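Local atomic coordinates of protein (l-alanine dehydrogenase) (Phormidium lapideum, PDB entry 1PJC), a protein that catalyses the NAD-dependent, reversible oxidative deamination of L-alanine to pyruvate and ammonia. Residues Q48-Q52 with A53-V57; V119-P122 with N123-P127. One frame throughout, in Å; residues are numbered along the deposited sequence.

Contact 1: residues Q48-Q52 with A53-V57; sequences QDYVQ and AGAQV
Tyr50 O takes the amide N-H of Ala55 at 2.9 Å, in a fairly straight bond (151° at the hydrogen) that reaches the oxygen from 27° off the carbonyl plane. The same oxygen also receives weaker, more bent bonds from Ala53 N and Gly54 N. On the next residue, Val51 O accepts Gly54 N at 2.9 Å, with the donor standing well above the carbonyl plane. Ala55 N to Tyr50 O and Gly54 N to Val51 O are the paired bonds of a Schellman motif, which ends helix 47-53. Gly54 has a positive phi (115°), where a side chain would collide with the carbonyl oxygen of Ala53, and the chain turns there into strand 56-58, the outermost of its sheet within the chain, completing the beta-alpha-beta unit begun by strand 32-36.

The apolar contacts follow the turn. Ala55 CB lies 3.9 Å from Tyr50 CB and meets the tyrosine ring obliquely; it is also close, at 3.0 Å, to Tyr50 O, the oxygen its own amide binds. Val23 of helix 20-27 and Ile35 of strand 32-36 border the same methyl. The Tyr50 ring projects off the turn, its OH bonded to Leu18 O. Val51 and Val57 cross at about a right angle, CG2 meeting CG2 at 3.8 Å. In both valines that methyl lies anti to the carbonyl carbon. Val57 CG2 also approaches Tyr50 CB, at 4.3 Å.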
loop_
_atom_site.group_PDB
_atom_site.type_symbol
_atom_site.label_atom_id
_atom_site.label_comp_id
_atom_site.label_asym_id
_atom_site.label_seq_id
_atom_site.Cartn_x
_atom_site.Cartn_y
_atom_site.Cartn_z
ATOM N N GLN A 48 7.683 14.548 40.123
ATOM C CA GLN A 48 9.074 14.126 39.950
ATOM C C GLN A 48 9.586 14.520 38.584
ATOM O O GLN A 48 10.691 15.024 38.434
ATOM C CB GLN A 48 9.147 12.603 40.092
ATOM C CG GLN A 48 10.548 12.006 39.992
ATOM C CD GLN A 48 10.522 10.467 39.931
ATOM O OE1 GLN A 48 10.882 9.862 38.900
ATOM N NE2 GLN A 48 10.015 9.834 41.009
ATOM N N ASP A 49 8.769 14.246 37.587
ATOM C CA ASP A 49 9.099 14.527 36.219
ATOM C C ASP A 49 9.234 15.996 36.028
ATOM O O ASP A 49 10.037 16.466 35.214
ATOM C CB ASP A 49 7.989 13.973 35.338
ATOM C CG ASP A 49 7.818 12.490 35.520
ATOM O OD1 ASP A 49 8.807 11.851 35.968
ATOM O OD2 ASP A 49 6.714 11.969 35.261
ATOM N N TYR A 50 8.446 16.746 36.786
ATOM C CA TYR A 50 8.494 18.201 36.690
ATOM C C TYR A 50 9.742 18.762 37.339
ATOM O O TYR A 50 10.370 19.720 36.833
ATOM C CB TYR A 50 7.228 18.810 37.291
ATOM C CG TYR A 50 6.051 18.790 36.322
ATOM C CD1 TYR A 50 5.028 17.826 36.443
ATOM C CD2 TYR A 50 6.009 19.676 35.213
ATOM C CE1 TYR A 50 3.928 17.809 35.540
ATOM C CE2 TYR A 50 4.951 19.632 34.288
ATOM C CZ TYR A 50 3.912 18.689 34.471
ATOM O OH TYR A 50 2.885 18.652 33.564
ATOM N N VAL A 51 10.137 18.161 38.447
ATOM C CA VAL A 51 11.347 18.611 39.098
ATOM C C VAL A 51 12.579 18.293 38.223
ATOM O O VAL A 51 13.435 19.139 38.021
ATOM C CB VAL A 51 11.499 18.025 40.472
ATOM C CG1 VAL A 51 12.674 18.648 41.133
ATOM C CG2 VAL A 51 10.251 18.292 41.300
ATOM N N GLN A 52 12.626 17.102 37.661
ATOM C CA GLN A 52 13.710 16.758 36.769
ATOM C C GLN A 52 13.830 17.765 35.635
ATOM O O GLN A 52 14.903 17.927 35.034
ATOM C CB GLN A 52 13.429 15.434 36.154
ATOM C CG GLN A 52 13.465 14.328 37.088
ATOM C CD GLN A 52 14.053 13.136 36.444
ATOM O OE1 GLN A 52 14.084 13.035 35.205
ATOM N NE2 GLN A 52 14.510 12.187 37.261
ATOM N N ALA A 53 12.712 18.398 35.299
ATOM C CA ALA A 53 12.698 19.311 34.191
ATOM C C ALA A 53 13.153 20.712 34.570
ATOM O O ALA A 53 13.506 21.522 33.709
ATOM C CB ALA A 53 11.342 19.324 33.554
ATOM N N GLY A 54 13.139 21.013 35.855
ATOM C CA GLY A 54 13.599 22.322 36.309
ATOM C C GLY A 54 12.483 23.119 36.919
ATOM O O GLY A 54 12.633 24.312 37.222
ATOM N N ALA A 55 11.341 22.466 37.066
ATOM C CA ALA A 55 10.192 23.123 37.624
ATOM C C ALA A 55 10.338 23.216 39.093
ATOM O O ALA A 55 10.918 22.339 39.706
ATOM C CB ALA A 55 8.916 22.338 37.304
ATOM N N GLN A 56 9.726 24.243 39.667
ATOM C CA GLN A 56 9.589 24.365 41.102
ATOM C C GLN A 56 8.150 23.911 41.334
ATOM O O GLN A 56 7.213 24.408 40.699
ATOM C CB GLN A 56 9.762 25.816 41.553
ATOM C CG GLN A 56 10.590 26.638 40.600
ATOM C CD GLN A 56 11.682 27.379 41.295
ATOM O OE1 GLN A 56 12.506 28.026 40.660
ATOM N NE2 GLN A 56 11.691 27.304 42.622
ATOM N N VAL A 57 7.984 22.898 42.159
ATOM C CA VAL A 57 6.664 22.395 42.443
ATOM C C VAL A 57 6.076 23.117 43.657
ATOM O O VAL A 57 6.589 22.998 44.762
ATOM C CB VAL A 57 6.685 20.886 42.712
ATOM C CG1 VAL A 57 5.349 20.432 43.354
ATOM C CG2 VAL A 57 6.955 20.112 41.397
#

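Contact 2: residues V119-P122 with N123-P127; sequences VELP and NRSLP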
loop_
_atom_site.group_PDB
_atom_site.type_symbol
_atom_site.label_atom_id
_atom_site.label_comp_id
_atom_site.label_asym_id
_atom_site.label_seq_id
_atom_site.Cartn_x
_atom_site.Cartn_y
_atom_site.Cartn_z
ATOM N N VAL A 119 -6.121 32.799 18.547
ATOM C CA VAL A 119 -4.842 32.935 17.869
ATOM C C VAL A 119 -5.105 32.370 16.431
ATOM O O VAL A 119 -5.527 31.203 16.245
ATOM C CB VAL A 119 -3.743 32.115 18.556
ATOM C CG1 VAL A 119 -2.449 32.056 17.673
ATOM C CG2 VAL A 119 -3.456 32.660 19.967
ATOM N N GLU A 120 -4.913 33.230 15.434
ATOM C CA GLU A 120 -5.261 32.886 14.089
ATOM C C GLU A 120 -4.261 33.333 13.066
ATOM O O GLU A 120 -3.700 34.428 13.137
ATOM C CB GLU A 120 -6.646 33.467 13.798
ATOM C CG GLU A 120 -7.039 33.625 12.344
ATOM C CD GLU A 120 -8.398 34.320 12.193
ATOM O OE1 GLU A 120 -8.691 34.821 11.086
ATOM O OE2 GLU A 120 -9.182 34.331 13.171
ATOM N N LEU A 121 -4.034 32.480 12.090
ATOM C CA LEU A 121 -3.080 32.809 11.045
ATOM C C LEU A 121 -3.756 33.571 9.884
ATOM O O LEU A 121 -4.990 33.621 9.810
ATOM C CB LEU A 121 -2.423 31.543 10.537
ATOM C CG LEU A 121 -1.833 30.663 11.637
ATOM C CD1 LEU A 121 -1.292 29.376 11.053
ATOM C CD2 LEU A 121 -0.752 31.400 12.381
ATOM N N PRO A 122 -2.948 34.168 8.994
ATOM C CA PRO A 122 -3.489 34.903 7.824
ATOM C C PRO A 122 -4.302 33.885 7.034
ATOM O O PRO A 122 -5.352 34.179 6.449
ATOM C CB PRO A 122 -2.225 35.289 7.043
ATOM C CG PRO A 122 -1.111 35.210 8.051
ATOM C CD PRO A 122 -1.478 34.085 8.950
ATOM N N ASN A 123 -3.799 32.664 7.105
ATOM C CA ASN A 123 -4.403 31.460 6.581
ATOM C C ASN A 123 -5.884 31.439 6.977
ATOM O O ASN A 123 -6.694 30.714 6.381
ATOM C CB ASN A 123 -3.724 30.297 7.342
ATOM C CG ASN A 123 -3.360 29.148 6.461
ATOM O OD1 ASN A 123 -4.132 28.755 5.590
ATOM N ND2 ASN A 123 -2.210 28.531 6.735
ATOM N N ARG A 124 -6.195 32.175 8.053
ATOM C CA ARG A 124 -7.520 32.202 8.700
ATOM C C ARG A 124 -7.706 30.916 9.548
ATOM O O ARG A 124 -8.767 30.663 10.150
ATOM C CB ARG A 124 -8.650 32.435 7.707
ATOM C CG ARG A 124 -9.072 33.899 7.638
ATOM C CD ARG A 124 -10.345 34.078 6.827
ATOM N NE ARG A 124 -11.445 34.649 7.624
ATOM C CZ ARG A 124 -12.642 34.991 7.126
ATOM N NH1 ARG A 124 -12.915 34.815 5.824
ATOM N NH2 ARG A 124 -13.579 35.491 7.940
ATOM N N SER A 125 -6.619 30.150 9.612
ATOM C CA SER A 125 -6.561 28.935 10.369
ATOM C C SER A 125 -6.288 29.246 11.850
ATOM O O SER A 125 -5.667 30.270 12.190
ATOM C CB SER A 125 -5.499 28.002 9.781
ATOM O OG SER A 125 -4.191 28.301 10.244
ATOM N N LEU A 126 -6.816 28.390 12.717
ATOM C CA LEU A 126 -6.646 28.530 14.154
ATOM C C LEU A 126 -5.710 27.439 14.644
ATOM O O LEU A 126 -6.141 26.376 15.062
ATOM C CB LEU A 126 -7.978 28.402 14.812
ATOM C CG LEU A 126 -8.893 29.445 14.252
ATOM C CD1 LEU A 126 -10.246 29.178 14.799
ATOM C CD2 LEU A 126 -8.410 30.841 14.643
ATOM N N PRO A 127 -4.424 27.695 14.543
ATOM C CA PRO A 127 -3.420 26.700 14.866
ATOM C C PRO A 127 -3.567 25.985 16.182
ATOM O O PRO A 127 -3.076 24.865 16.333
ATOM C CB PRO A 127 -2.099 27.490 14.819
ATOM C CG PRO A 127 -2.521 28.957 14.866
ATOM C CD PRO A 127 -3.837 29.022 14.242
#
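Leu121 N gives its hydrogen to Ser125 O at 2.7 Å, a nearly straight bond (167°) that runs close to the line of the serine carbonyl. The same oxygen is approached by Glu120 CA at 3.3 Å in a CA-H...O contact, and the CB and CG of that glutamate lie near it too. A second CA-H...O contact joins Leu126 CA to Val119 O, so the two arms stay together by their backbones without forming a regular strand pair.

Between them Leu121 to Arg124 make a type I beta turn, with Pro122 and Asn123 at its corners, followed by a G1-type beta bulge at Arg124 (phi 77°), in the loop from strand 112-115 to helix 130-147. On one flank Leu121 lies obliquely across Pro127, its CG 3.7 Å from Pro127 CD, while CD1 reaches Ser125 OG. Val119 CG1 touches the same proline ring at CG, crossing it at about a right angle. Tyr319 and Ala336, from two helices, lie against both Val119 and Leu121.

On the other flank Glu120 CB meets Leu126 CD2 at 3.3 Å, and the glutamate runs beside Arg124, pointing the same way. With CG anti to the backbone N (chi1 161°) and the chain extended beyond it, OE1 arrives 3.6 Å from Arg124 CG, at the edge of the guanidinium. It remains 4.4 Å from Arg124 NE, beyond a salt bridge, and has a long, weak ion pair with Lys339. Cutting Glu120 back to an alanine is likely to leave Arg124 and Lys339 without this nearby negative charge.

From the N terminus the chain runs through strand 2-5, helix 20-27, strand 32-36 and helix 47-53 before contact 1 turns it into strand 56-58, at one edge of the sheet. It then passes strands 69-71, 89-92 and 112-115 before contact 2 folds residues 119-127 back on themselves, ahead of helix 130-147. The two follow in series, neither nested nor crossed, and each closes a short local loop. The centres of contacts 1 and 2 are 33 Å apart. Contact 1 joins a helix to an edge strand, beside helix 20-27; contact 2 meets helices 305-326 and 335-340, with the side chain of Leu126 about 9 Å from the bound NAD.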